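Local coordinates for SusD superfamily protein (PDB 3JQ0) that probably binds sugars or other nutrients at the bacterial outer membrane, at residues R111-L114 with Y115-L119; A14-T17 with G18-L22; N400-K403 with A404-A407; T226-F229 with K230-F233. All blocks are in the same frame, centred on the assembly; numbering follows the deposited sequence. Where two conformers were deposited one is given.

Interaction 1 of 4, residues R111-L114 with Y115-L119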
loop_
_atom_site.group_PDB
_atom_site.type_symbol
_atom_site.label_atom_id
_atom_site.label_comp_id
_atom_site.label_asym_id
_atom_site.label_seq_id
_atom_site.Cartn_x
_atom_site.Cartn_y
_atom_site.Cartn_z
ATOM N N ARG A 111 -15.147 -7.623 2.547
ATOM C CA ARG A 111 -15.764 -6.917 3.659
ATOM C C ARG A 111 -14.771 -6.729 4.814
ATOM O O ARG A 111 -14.604 -5.631 5.363
ATOM C CB ARG A 111 -17.048 -7.622 4.141
ATOM C CG ARG A 111 -17.768 -6.841 5.226
ATOM C CD ARG A 111 -19.183 -7.265 5.441
ATOM N NE ARG A 111 -19.265 -8.540 6.115
ATOM C CZ ARG A 111 -20.418 -9.161 6.360
ATOM N NH1 ARG A 111 -21.526 -8.690 5.866
ATOM N NH2 ARG A 111 -20.419 -10.256 7.054
ATOM N N ALA A 112 -14.076 -7.805 5.166
ATOM C CA ALA A 112 -13.056 -7.756 6.223
ATOM C C ALA A 112 -11.956 -6.756 5.851
ATOM O O ALA A 112 -11.469 -6.022 6.707
ATOM C CB ALA A 112 -12.481 -9.145 6.440
ATOM N N TYR A 113 -11.554 -6.749 4.580
ATOM C CA TYR A 113 -10.491 -5.868 4.112
ATOM C C TYR A 113 -10.836 -4.397 4.336
ATOM O O TYR A 113 -10.047 -3.598 4.843
ATOM C CB TYR A 113 -10.256 -6.167 2.613
ATOM C CG TYR A 113 -9.190 -5.305 2.007
ATOM C CD1 TYR A 113 -7.827 -5.549 2.222
ATOM C CD2 TYR A 113 -9.529 -4.200 1.236
ATOM C CE1 TYR A 113 -6.842 -4.690 1.684
ATOM C CE2 TYR A 113 -8.562 -3.390 0.683
ATOM C CZ TYR A 113 -7.254 -3.598 0.934
ATOM O OH TYR A 113 -6.294 -2.712 0.458
ATOM N N LEU A 114 -12.058 -4.016 3.982
ATOM C CA LEU A 114 -12.496 -2.650 4.169
ATOM C C LEU A 114 -12.609 -2.307 5.656
ATOM O O LEU A 114 -12.149 -1.246 6.078
ATOM C CB LEU A 114 -13.808 -2.377 3.424
ATOM C CG LEU A 114 -13.736 -2.464 1.914
ATOM C CD1 LEU A 114 -15.111 -2.317 1.284
ATOM C CD2 LEU A 114 -12.780 -1.397 1.327
ATOM N N TYR A 115 -13.211 -3.190 6.438
ATOM C CA TYR A 115 -13.295 -2.943 7.850
ATOM C C TYR A 115 -11.932 -2.834 8.519
ATOM O O TYR A 115 -11.792 -2.103 9.522
ATOM C CB TYR A 115 -14.186 -3.949 8.588
ATOM C CG TYR A 115 -15.669 -3.570 8.506
ATOM C CD1 TYR A 115 -16.160 -2.500 9.202
ATOM C CD2 TYR A 115 -16.544 -4.267 7.685
ATOM C CE1 TYR A 115 -17.494 -2.119 9.105
ATOM C CE2 TYR A 115 -17.880 -3.947 7.615
ATOM C CZ TYR A 115 -18.360 -2.873 8.319
ATOM O OH TYR A 115 -19.687 -2.448 8.246
ATOM N N PHE A 116 -10.906 -3.522 7.992
ATOM C CA PHE A 116 -9.556 -3.441 8.572
ATOM C C PHE A 116 -8.887 -2.090 8.256
ATOM O O PHE A 116 -8.181 -1.545 9.106
ATOM C CB PHE A 116 -8.738 -4.643 8.132
ATOM C CG PHE A 116 -7.378 -4.746 8.775
ATOM C CD1 PHE A 116 -7.215 -4.699 10.153
ATOM C CD2 PHE A 116 -6.248 -4.918 7.989
ATOM C CE1 PHE A 116 -5.984 -4.811 10.733
ATOM C CE2 PHE A 116 -5.000 -5.025 8.581
ATOM C CZ PHE A 116 -4.865 -4.991 9.963
ATOM N N HIS A 117 -9.132 -1.504 7.077
ATOM C CA HIS A 117 -8.756 -0.101 6.852
ATOM C C HIS A 117 -9.467 0.811 7.832
ATOM O O HIS A 117 -8.896 1.730 8.411
ATOM C CB HIS A 117 -9.053 0.340 5.432
ATOM C CG HIS A 117 -8.035 -0.067 4.421
ATOM N ND1 HIS A 117 -6.761 0.438 4.368
ATOM C CD2 HIS A 117 -8.174 -0.885 3.347
ATOM C CE1 HIS A 117 -6.142 -0.091 3.333
ATOM N NE2 HIS A 117 -6.969 -0.914 2.699
ATOM N N LEU A 118 -10.772 0.588 8.008
ATOM C CA LEU A 118 -11.558 1.437 8.927
ATOM C C LEU A 118 -11.054 1.348 10.371
ATOM O O LEU A 118 -10.920 2.350 11.050
ATOM C CB LEU A 118 -13.069 1.095 8.856
ATOM C CG LEU A 118 -13.780 1.400 7.525
ATOM C CD1 LEU A 118 -15.210 0.863 7.540
ATOM C CD2 LEU A 118 -13.778 2.903 7.291
ATOM N N LEU A 119 -10.759 0.122 10.824
ATOM C CA LEU A 119 -10.261 -0.078 12.201
ATOM C C LEU A 119 -8.960 0.693 12.434
ATOM O O LEU A 119 -8.813 1.392 13.414
ATOM C CB LEU A 119 -9.989 -1.558 12.424
ATOM C CG LEU A 119 -9.375 -1.888 13.768
ATOM C CD1 LEU A 119 -10.314 -1.623 14.943
ATOM C CD2 LEU A 119 -8.863 -3.322 13.781
#
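Tyr113 and His117 meet one turn apart on helix 97-122, and their side chains make the tight part of this contact. His117 NE2 gives a hydrogen bond to Tyr113 OH, 3.0 Å long and nearly straight (173°). The hydroxyl lies close to the imidazole plane. The edge of the His117 ring also faces the Tyr113 ring in an offset edge-to-face pair, with planes at 89° and centroids 4.8 Å apart. With CG anti to the backbone N (chi1 179°) Tyr113 stands out from the helix, and the imidazole of His117 leans back to its hydroxyl. His117 ND1 is bonded to the hydroxyl of Tyr450, and Phe30 packs on both rings. Replacing Tyr113 by an alanine is likely to leave His117 NE2 without its acceptor and the imidazole freer to turn.

Arg111 and Tyr115 pack more loosely. They run side by side, and Arg111 CG touches the ring edge at Tyr115 CE2, 3.8 Å away. Their polar ends part: Arg111 forms a salt bridge with Asp159, and Tyr115 OH bonds to the carbonyl of Tyr128. No side of the contact is open to solvent, as all its touching residues are buried. Backbone bonds such as Leu118 N to Leu114 O (3.0 Å) hold the turns. With NE2 donating to Tyr113 and ND1 bonded to Tyr450, both imidazole nitrogens are satisfied, and the ring's rotation is fixed within the core.

Interaction 2 of 4, residues A14-T17 with G18-L22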
loop_
_atom_site.group_PDB
_atom_site.type_symbol
_atom_site.label_atom_id
_atom_site.label_comp_id
_atom_site.label_asym_id
_atom_site.label_seq_id
_atom_site.Cartn_x
_atom_site.Cartn_y
_atom_site.Cartn_z
ATOM N N ALA A 14 -21.527 -10.182 -13.064
ATOM C CA ALA A 14 -21.537 -8.738 -13.248
ATOM C C ALA A 14 -21.477 -8.042 -11.891
ATOM O O ALA A 14 -20.793 -7.038 -11.725
ATOM C CB ALA A 14 -22.797 -8.312 -14.016
ATOM N N PHE A 15 -22.239 -8.511 -10.921
ATOM C CA PHE A 15 -22.256 -7.838 -9.611
ATOM C C PHE A 15 -20.886 -7.959 -8.915
ATOM O O PHE A 15 -20.386 -6.982 -8.363
ATOM C CB PHE A 15 -23.382 -8.390 -8.721
ATOM C CG PHE A 15 -23.781 -7.462 -7.618
ATOM C CD1 PHE A 15 -23.150 -7.465 -6.390
ATOM C CD2 PHE A 15 -24.772 -6.522 -7.838
ATOM C CE1 PHE A 15 -23.510 -6.624 -5.416
ATOM C CE2 PHE A 15 -25.171 -5.683 -6.850
ATOM C CZ PHE A 15 -24.533 -5.739 -5.610
ATOM N N ASN A 16 -20.298 -9.142 -9.000
ATOM C CA ASN A 16 -18.970 -9.359 -8.441
ATOM C C ASN A 16 -17.930 -8.450 -9.100
ATOM O O ASN A 16 -17.042 -7.870 -8.455
ATOM C CB ASN A 16 -18.558 -10.830 -8.586
ATOM C CG ASN A 16 -17.285 -11.148 -7.854
ATOM O OD1 ASN A 16 -17.118 -10.773 -6.674
ATOM N ND2 ASN A 16 -16.387 -11.883 -8.518
ATOM N N THR A 17 -18.039 -8.323 -10.427
ATOM C CA THR A 17 -17.154 -7.466 -11.170
ATOM C C THR A 17 -17.341 -6.011 -10.680
ATOM O O THR A 17 -16.368 -5.267 -10.481
ATOM C CB THR A 17 -17.402 -7.630 -12.690
ATOM O OG1 THR A 17 -17.117 -8.988 -13.012
ATOM C CG2 THR A 17 -16.523 -6.699 -13.509
ATOM N N GLY A 18 -18.597 -5.620 -10.461
ATOM C CA GLY A 18 -18.887 -4.312 -9.936
ATOM C C GLY A 18 -18.308 -4.069 -8.541
ATOM O O GLY A 18 -17.829 -2.941 -8.259
ATOM N N LEU A 19 -18.344 -5.072 -7.669
ATOM C CA LEU A 19 -17.740 -4.928 -6.324
ATOM C C LEU A 19 -16.258 -4.622 -6.465
ATOM O O LEU A 19 -15.696 -3.766 -5.769
ATOM C CB LEU A 19 -17.910 -6.180 -5.496
ATOM C CG LEU A 19 -19.343 -6.504 -5.119
ATOM C CD1 LEU A 19 -19.355 -7.813 -4.288
ATOM C CD2 LEU A 19 -20.019 -5.370 -4.379
ATOM N N HIS A 20 -15.590 -5.359 -7.327
ATOM C CA HIS A 20 -14.167 -5.159 -7.560
ATOM C C HIS A 20 -13.876 -3.781 -8.167
ATOM O O HIS A 20 -12.886 -3.133 -7.815
ATOM C CB HIS A 20 -13.579 -6.316 -8.366
ATOM C CG HIS A 20 -13.422 -7.589 -7.575
ATOM N ND1 HIS A 20 -14.457 -8.468 -7.298
ATOM C CD2 HIS A 20 -12.305 -8.134 -7.013
ATOM C CE1 HIS A 20 -13.942 -9.491 -6.619
ATOM N NE2 HIS A 20 -12.656 -9.300 -6.384
ATOM N N ALA A 21 -14.756 -3.289 -9.030
ATOM C CA ALA A 21 -14.627 -1.935 -9.568
ATOM C C ALA A 21 -14.824 -0.893 -8.488
ATOM O O ALA A 21 -14.102 0.118 -8.450
ATOM C CB ALA A 21 -15.612 -1.726 -10.748
ATOM N N LEU A 22 -15.749 -1.114 -7.540
ATOM C CA LEU A 22 -15.889 -0.213 -6.407
ATOM C C LEU A 22 -14.635 -0.162 -5.553
ATOM O O LEU A 22 -14.202 0.908 -5.113
ATOM C CB LEU A 22 -17.089 -0.576 -5.563
ATOM C CG LEU A 22 -18.486 -0.364 -6.175
ATOM C CD1 LEU A 22 -19.555 -0.980 -5.268
ATOM C CD2 LEU A 22 -18.748 1.147 -6.429
#
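The His20 torsion (CG anti to its carbonyl carbon, chi1 -74°) swings the imidazole back along helix 9-25 to the carbonyl of Asn16. The Asn16 side chain, with CG anti to N (chi1 -172°), lies beside it. His20 ND1 donates to Asn16 O at 2.9 Å, with the oxygen in the ring plane. The donor stands above the carbonyl plane and not on a lone pair. His20 N reaches Asn16 O from the opposite face at 3.1 Å, so one residue grips this oxygen twice.

The Asn16 amide stands nearly perpendicular to the imidazole, with planes 88° apart. Its OD1 lies 3.4 Å from His20 CE1, and its ND2 bonds to Glu106. His20 NE2 accepts from the backbone N of Trp180, which pins the far end of the ring. A phenylalanine here has no ring nitrogen, and would probably leave Asn16 O with the backbone donor alone and the N-H of Trp180 without its acceptor.

Phe15 and Leu19 make the apolar part. Phe15 CE1 touches Leu19 CD2 at 3.9 Å, and both side chains pack on helix 75-91. Thr17 OG1 bonds back to the carbonyl of Thr13. The pattern is that of a regular alpha helix with i to i+4 pairing, here packed against helices 75-91 and 97-122 in the helical part of a SusD-family fold.

Interaction 3 of 4, residues N400-K403 with A404-A407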
loop_
_atom_site.group_PDB
_atom_site.type_symbol
_atom_site.label_atom_id
_atom_site.label_comp_id
_atom_site.label_asym_id
_atom_site.label_seq_id
_atom_site.Cartn_x
_atom_site.Cartn_y
_atom_site.Cartn_z
ATOM N N ASN A 400 25.592 -11.844 -3.821
ATOM C CA ASN A 400 26.520 -12.911 -3.425
ATOM C C ASN A 400 27.943 -12.445 -3.256
ATOM O O ASN A 400 28.689 -13.093 -2.534
ATOM C CB ASN A 400 26.425 -14.076 -4.414
ATOM C CG ASN A 400 25.110 -14.880 -4.262
ATOM O OD1 ASN A 400 24.470 -14.842 -3.217
ATOM N ND2 ASN A 400 24.688 -15.584 -5.341
ATOM N N GLU A 401 28.318 -11.356 -3.919
ATOM C CA GLU A 401 29.635 -10.792 -3.833
ATOM C C GLU A 401 29.757 -9.835 -2.647
ATOM O O GLU A 401 30.870 -9.462 -2.270
ATOM C CB GLU A 401 29.965 -9.988 -5.108
ATOM C CG GLU A 401 30.148 -10.676 -6.438
ATOM C CD GLU A 401 30.033 -9.689 -7.746
ATOM O OE1 GLU A 401 29.400 -8.504 -7.798
ATOM O OE2 GLU A 401 30.553 -10.177 -8.801
ATOM N N HIS A 402 28.630 -9.363 -2.105
ATOM C CA HIS A 402 28.659 -8.287 -1.102
ATOM C C HIS A 402 27.844 -8.606 0.150
ATOM O O HIS A 402 27.378 -7.686 0.840
ATOM C CB HIS A 402 28.189 -6.948 -1.704
ATOM C CG HIS A 402 29.093 -6.463 -2.785
ATOM N ND1 HIS A 402 30.246 -5.740 -2.560
ATOM C CD2 HIS A 402 29.032 -6.676 -4.114
ATOM C CE1 HIS A 402 30.831 -5.496 -3.720
ATOM N NE2 HIS A 402 30.115 -6.037 -4.674
ATOM N N LYS A 403 27.711 -9.886 0.486
ATOM C CA LYS A 403 26.942 -10.274 1.656
ATOM C C LYS A 403 27.443 -9.608 2.937
ATOM O O LYS A 403 26.621 -9.266 3.797
ATOM C CB LYS A 403 26.885 -11.788 1.871
ATOM C CG LYS A 403 26.139 -12.537 0.851
ATOM C CD LYS A 403 26.251 -14.075 1.042
ATOM C CE LYS A 403 25.333 -14.820 0.081
ATOM N NZ LYS A 403 25.690 -16.273 0.104
ATOM N N ALA A 404 28.751 -9.449 3.074
ATOM C CA ALA A 404 29.299 -8.877 4.277
ATOM C C ALA A 404 28.915 -7.403 4.465
ATOM O O ALA A 404 29.089 -6.860 5.560
ATOM C CB ALA A 404 30.829 -9.056 4.310
ATOM N N GLU A 405 28.479 -6.755 3.392
ATOM C CA GLU A 405 28.081 -5.344 3.386
ATOM C C GLU A 405 26.558 -5.147 3.452
ATOM O O GLU A 405 26.084 -4.244 4.124
ATOM C CB GLU A 405 28.590 -4.623 2.128
ATOM C CG GLU A 405 30.096 -4.561 1.936
ATOM C CD GLU A 405 30.441 -4.270 0.492
ATOM O OE1 GLU A 405 29.968 -3.268 -0.075
ATOM O OE2 GLU A 405 31.093 -5.126 -0.112
ATOM N N ILE A 406 25.800 -5.958 2.697
ATOM C CA ILE A 406 24.398 -5.655 2.474
ATOM C C ILE A 406 23.439 -6.798 2.761
ATOM O O ILE A 406 22.222 -6.553 2.819
ATOM C CB ILE A 406 24.135 -4.965 1.099
ATOM C CG1 ILE A 406 24.735 -5.682 -0.078
ATOM C CG2 ILE A 406 24.586 -3.490 1.167
ATOM C CD1 ILE A 406 24.223 -7.013 -0.356
ATOM N N ALA A 407 23.902 -8.039 2.982
ATOM C CA ALA A 407 22.992 -9.081 3.434
ATOM C C ALA A 407 22.660 -8.828 4.896
ATOM O O ALA A 407 23.453 -8.276 5.645
ATOM C CB ALA A 407 23.584 -10.487 3.281
HETATM O O HOH W 1 30.897 -10.148 1.135
HETATM O O HOH W 2 32.061 -7.940 0.568
#
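His402 interrupts the helix and then binds the carboxylate three residues on. It leaves helical geometry after helix 396-401, yet it is also the N-cap of the short helix 403-406. Glu405 has two conformers. In the one described here, His402 ND1 donates to Glu405 OE2 over 2.7 Å in an almost straight bond (174°). The oxygen lies in the imidazole plane and is met on its syn side, somewhat out of the carboxylate plane. The two flat groups stand nearly perpendicular, at 88°. While Glu405 holds this conformer, its negative charge would probably favour a protonated imidazole. Tyr398 stacks on the His402 ring.

Water also reaches the carboxylate in this conformer. Water 2 donates to Glu405 OE2 at 3.1 Å and only weakly to the carbonyl of Glu401. Water 1 accepts from Ala404 N at 3.0 Å.

The His402 carbonyl is shared by two backbone donors. It accepts from both Glu405 N and Ile406 N. Ile406 CD1 packs against His402 O at 3.4 Å, with CG1 set between the backbone N and carbonyl carbon. On the far side of the turn, Lys403 CB touches Ala407 CB at 3.8 Å. Ile406 and Ala407 both pack on Phe399. This is a helix-to-helix junction with a His-carboxylate hydrogen bond across the first turn of the second helix, within the RagB/SusD region.

Interaction 4 of 4, residues T226-F229 with K230-F233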
loop_
_atom_site.group_PDB
_atom_site.type_symbol
_atom_site.label_atom_id
_atom_site.label_comp_id
_atom_site.label_asym_id
_atom_site.label_seq_id
_atom_site.Cartn_x
_atom_site.Cartn_y
_atom_site.Cartn_z
ATOM N N THR A 226 12.162 -12.104 -10.163
ATOM C CA THR A 226 13.597 -11.916 -9.942
ATOM C C THR A 226 14.305 -11.154 -11.021
ATOM O O THR A 226 15.363 -10.630 -10.790
ATOM C CB THR A 226 14.271 -13.258 -9.686
ATOM O OG1 THR A 226 14.025 -14.054 -10.824
ATOM C CG2 THR A 226 13.762 -13.874 -8.397
ATOM N N SER A 227 13.732 -11.063 -12.211
ATOM C CA SER A 227 14.436 -10.395 -13.294
ATOM C C SER A 227 14.879 -8.993 -12.896
ATOM O O SER A 227 16.040 -8.633 -13.047
ATOM C CB SER A 227 13.576 -10.357 -14.555
ATOM O OG SER A 227 12.321 -9.707 -14.337
ATOM N N SER A 228 13.938 -8.225 -12.351
ATOM C CA SER A 228 14.259 -6.938 -11.751
ATOM C C SER A 228 13.062 -6.447 -10.975
ATOM O O SER A 228 11.940 -6.837 -11.224
ATOM C CB SER A 228 14.617 -5.879 -12.790
ATOM O OG SER A 228 13.500 -5.492 -13.561
ATOM N N PHE A 229 13.336 -5.560 -10.038
ATOM C CA PHE A 229 12.285 -4.848 -9.320
ATOM C C PHE A 229 11.330 -4.128 -10.291
ATOM O O PHE A 229 10.120 -4.162 -10.119
ATOM C CB PHE A 229 12.936 -3.902 -8.305
ATOM C CG PHE A 229 12.015 -3.228 -7.347
ATOM C CD1 PHE A 229 11.446 -3.891 -6.297
ATOM C CD2 PHE A 229 11.844 -1.850 -7.415
ATOM C CE1 PHE A 229 10.707 -3.234 -5.375
ATOM C CE2 PHE A 229 11.087 -1.201 -6.475
ATOM C CZ PHE A 229 10.549 -1.879 -5.445
ATOM N N LYS A 230 11.879 -3.469 -11.304
ATOM C CA LYS A 230 11.075 -2.768 -12.256
ATOM C C LYS A 230 10.058 -3.673 -12.964
ATOM O O LYS A 230 8.926 -3.243 -13.254
ATOM C CB LYS A 230 12.033 -2.146 -13.228
ATOM C CG LYS A 230 11.401 -1.318 -14.200
ATOM C CD LYS A 230 12.436 -0.552 -15.095
ATOM C CE LYS A 230 13.351 0.420 -14.292
ATOM N NZ LYS A 230 14.157 1.365 -15.175
ATOM N N ASP A 231 10.427 -4.909 -13.254
ATOM C CA ASP A 231 9.530 -5.817 -13.937
ATOM C C ASP A 231 8.301 -6.203 -13.094
ATOM O O ASP A 231 7.335 -6.690 -13.648
ATOM C CB ASP A 231 10.279 -7.037 -14.418
ATOM C CG ASP A 231 11.293 -6.702 -15.480
ATOM O OD1 ASP A 231 11.043 -5.865 -16.386
ATOM O OD2 ASP A 231 12.415 -7.273 -15.427
ATOM N N ILE A 232 8.374 -6.040 -11.775
ATOM C CA ILE A 232 7.209 -6.293 -10.945
ATOM C C ILE A 232 6.037 -5.416 -11.389
ATOM O O ILE A 232 4.879 -5.834 -11.437
ATOM C CB ILE A 232 7.514 -5.992 -9.451
ATOM C CG1 ILE A 232 8.636 -6.870 -8.908
ATOM C CG2 ILE A 232 6.267 -6.134 -8.619
ATOM C CD1 ILE A 232 9.158 -6.296 -7.584
ATOM N N PHE A 233 6.367 -4.157 -11.679
ATOM C CA PHE A 233 5.362 -3.108 -11.843
ATOM C C PHE A 233 5.023 -2.760 -13.265
ATOM O O PHE A 233 4.115 -1.938 -13.517
ATOM C CB PHE A 233 5.836 -1.823 -11.128
ATOM C CG PHE A 233 6.277 -2.053 -9.710
ATOM C CD1 PHE A 233 5.323 -2.297 -8.710
ATOM C CD2 PHE A 233 7.613 -2.092 -9.374
ATOM C CE1 PHE A 233 5.717 -2.543 -7.423
ATOM C CE2 PHE A 233 8.007 -2.404 -8.079
ATOM C CZ PHE A 233 7.036 -2.619 -7.112
#
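Hydrogen bonds gather Ser227, Ser228 and Asp231 at the start of helix 229-233. Both serine hydroxyls donate to Asp231 OD2, Ser227 OG at 2.7 Å and Ser228 OG at 2.8 Å. They come from opposite faces of the carboxylate: Ser227 on the anti side, Ser228 from well above the plane. Each hydroxyl sits between its backbone N and carbonyl carbon (chi1 58° and 69°), which turns it toward Asp231. Ser228 OG also accepts from Asp231 N at 3.1 Å. Ser228 OG thus takes part in two bonds with Asp231, accepting from its N and donating to its OD2. The two donors probably stabilise the negative charge of the aspartate. In the backbone, Ile232 N bonds to Phe229 O at 3.1 Å.

Aromatic contact follows on the buried side. The edge of Phe233 points at the face of Phe229, with planes at 76° and centroids 5.0 Å apart. Phe233 CE2 stands over the centre of the Phe229 ring. Phe233 also meets the ring of Phe342.

Apolar packing completes the turn. Ile232 CD1 touches Phe229 CD1 at 3.6 Å. Phe229, Ile232 and Phe233 all lie on Arg363 of strand 359-363, and Phe229 also packs on helix 315-319. The arrangement is that of a serine N-cap starting a short, weakly bonded helix, polar at its cap and anchored in the protein by its aromatic side.

The four contacts are local and come along the chain in the order interaction 2, interaction 1, interaction 4, interaction 3. Interactions 1 and 2 lie on helices 97-122 and 9-25, with centres about 17 Å apart. They do not touch directly, but helix 9-25 packs on helix 97-122, and both contacts border Trp180. Interaction 4 starts the short helix 229-233, its centre about 30 Å from that of interaction 1. Interaction 3 is farther out, about 21 Å from interaction 4 and 46 Å from interaction 2 between centres. Interactions 1 and 3 lie on opposite sides of the chain centre, so such local contacts fix turns in both the N-terminal helices and the later RagB/SusD region.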